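Local coordinates for protein putative metal-dependent hydrolase (Parabacteroides distasonis ATCC 8503, PDB 3KL7) that binds two zinc ions in a metallo-beta-lactamase-type fold and is probably a metal-dependent hydrolase whose substrate is not known, at residues I71-H75 and G76-D80. Residues are numbered along the deposited sequence; the frame is centred on the assembly and turned at random.
With ZN (zinc ion), chain C; ZN (zinc ion), chain D.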
loop_
_atom_site.group_PDB
_atom_site.type_symbol
_atom_site.label_atom_id
_atom_site.label_comp_id
_atom_site.label_asym_id
_atom_site.label_seq_id
_atom_site.Cartn_x
_atom_site.Cartn_y
_atom_site.Cartn_z
ATOM N N ILE A 71 2.889 -6.873 4.735
ATOM C CA ILE A 71 1.452 -7.170 4.819
ATOM C C ILE A 71 0.713 -6.075 5.585
ATOM O O ILE A 71 1.066 -5.761 6.734
ATOM C CB ILE A 71 1.174 -8.505 5.509
ATOM C CG1 ILE A 71 1.997 -9.620 4.876
ATOM C CG2 ILE A 71 -0.331 -8.828 5.437
ATOM C CD1 ILE A 71 1.869 -9.694 3.362
ATOM N N THR A 72 -0.316 -5.493 4.955
ATOM C CA THR A 72 -1.144 -4.441 5.612
ATOM C C THR A 72 -2.154 -5.036 6.621
ATOM O O THR A 72 -2.327 -4.504 7.732
ATOM C CB THR A 72 -1.931 -3.632 4.581
ATOM O OG1 THR A 72 -2.746 -4.518 3.804
ATOM C CG2 THR A 72 -0.989 -2.851 3.661
ATOM N N HIS A 73 -2.831 -6.120 6.235
ATOM C CA HIS A 73 -3.776 -6.790 7.142
ATOM C C HIS A 73 -4.133 -8.172 6.653
ATOM O O HIS A 73 -3.698 -8.584 5.577
ATOM C CB HIS A 73 -5.045 -5.928 7.378
ATOM C CG HIS A 73 -5.895 -5.731 6.157
ATOM N ND1 HIS A 73 -5.451 -5.057 5.040
ATOM C CD2 HIS A 73 -7.172 -6.094 5.896
ATOM C CE1 HIS A 73 -6.416 -5.031 4.135
ATOM N NE2 HIS A 73 -7.470 -5.656 4.629
ATOM N N GLU A 74 -4.953 -8.876 7.448
ATOM C CA GLU A 74 -5.085 -10.336 7.387
ATOM C C GLU A 74 -6.094 -10.895 6.375
ATOM O O GLU A 74 -6.123 -12.089 6.143
ATOM C CB GLU A 74 -5.467 -10.852 8.779
ATOM C CG GLU A 74 -6.928 -10.635 9.135
ATOM C CD GLU A 74 -7.172 -10.615 10.616
ATOM O OE1 GLU A 74 -6.949 -9.553 11.250
ATOM O OE2 GLU A 74 -7.604 -11.657 11.154
ATOM N N HIS A 75 -6.922 -10.032 5.792
ATOM C CA HIS A 75 -7.929 -10.478 4.814
ATOM C C HIS A 75 -7.286 -11.206 3.621
ATOM O O HIS A 75 -6.169 -10.890 3.214
ATOM C CB HIS A 75 -8.775 -9.279 4.319
ATOM C CG HIS A 75 -9.730 -8.741 5.348
ATOM N ND1 HIS A 75 -10.211 -7.457 5.311
ATOM C CD2 HIS A 75 -10.275 -9.313 6.445
ATOM C CE1 HIS A 75 -11.022 -7.262 6.333
ATOM N NE2 HIS A 75 -11.070 -8.368 7.042
ATOM N N GLY A 76 -8.018 -12.173 3.066
ATOM C CA GLY A 76 -7.488 -13.091 2.010
ATOM C C GLY A 76 -7.063 -12.447 0.687
ATOM O O GLY A 76 -6.258 -13.008 -0.042
ATOM N N ASP A 77 -7.607 -11.269 0.384
ATOM C CA ASP A 77 -7.188 -10.518 -0.803
ATOM C C ASP A 77 -5.940 -9.615 -0.500
ATOM O O ASP A 77 -5.613 -8.688 -1.262
ATOM C CB ASP A 77 -8.357 -9.679 -1.367
ATOM C CG ASP A 77 -8.891 -8.647 -0.368
ATOM O OD1 ASP A 77 -9.126 -9.000 0.799
ATOM O OD2 ASP A 77 -9.086 -7.498 -0.768
ATOM N N HIS A 78 -5.263 -9.922 0.609
ATOM C CA HIS A 78 -4.028 -9.203 1.033
ATOM C C HIS A 78 -2.970 -10.167 1.629
ATOM O O HIS A 78 -1.767 -10.035 1.352
ATOM C CB HIS A 78 -4.371 -8.153 2.085
ATOM C CG HIS A 78 -5.203 -7.029 1.562
ATOM N ND1 HIS A 78 -4.658 -5.843 1.126
ATOM C CD2 HIS A 78 -6.544 -6.915 1.393
ATOM C CE1 HIS A 78 -5.629 -5.043 0.713
ATOM N NE2 HIS A 78 -6.782 -5.671 0.864
ATOM N N LEU A 79 -3.431 -11.103 2.478
ATOM C CA LEU A 79 -2.561 -12.073 3.129
ATOM C C LEU A 79 -2.766 -13.426 2.503
ATOM O O LEU A 79 -3.821 -14.020 2.634
ATOM C CB LEU A 79 -2.851 -12.133 4.655
ATOM C CG LEU A 79 -2.064 -13.176 5.486
ATOM C CD1 LEU A 79 -0.580 -12.957 5.366
ATOM C CD2 LEU A 79 -2.491 -13.156 6.963
ATOM N N ASP A 80 -1.739 -13.909 1.817
ATOM C CA ASP A 80 -1.793 -15.180 1.149
ATOM C C ASP A 80 -0.458 -15.916 1.302
ATOM O O ASP A 80 0.533 -15.548 0.670
ATOM C CB ASP A 80 -2.111 -14.970 -0.329
ATOM C CG ASP A 80 -2.208 -16.258 -1.086
ATOM O OD1 ASP A 80 -2.080 -17.334 -0.456
ATOM O OD2 ASP A 80 -2.402 -16.201 -2.312
HETATM ZN ZN ZN C . -9.632 -5.707 3.868
HETATM ZN ZN ZN D . -9.050 -5.592 0.782
HETATM O O HOH W 1 -9.551 -6.957 2.257
#
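The rings of His73 and His78 touch yet serve different zinc ions: CE1 of His73 sits over the centre of the His78 ring, 3.3 Å from His78 CD2, and the two planes meet obliquely at 45°. His73 NE2 binds one zinc at 2.3 Å together with His75 ND1, while His78 NE2 and Asp77 OD2 hold the other. A water joins both metals and donates to Asp77 OD1 at 2.5 Å; OD2, besides taking the zinc, is hydrogen-bonded to His37. With CG of Asp77 tucked between its own backbone N and carbonyl carbon (chi1 61°), the carboxylate turns back to the metals. His73 ND1 gives a hydrogen bond of 3.0 Å to Thr72 OG1, so the ring is held at both nitrogens. Asp52 stands behind both histidines, bonded to Thr72 OG1 and paired with His78 ND1. The turn is closed by His75 O, which accepts from both Leu79 N (2.8 Å) and His78 N (2.9 Å). On the side facing helix 98-104, Leu79 lays CD1 4.1 Å from Ile71 CG2, and its CB rests by the carbonyl oxygen of Glu74. His140 and Asp162 also bind the first zinc, Asp162 and His209 the second, so Asp162 bridges the metals. This is the HxHxDH motif of the metallo-beta-lactamase fold, set in the loop between strand 68-71 and helix 81-87.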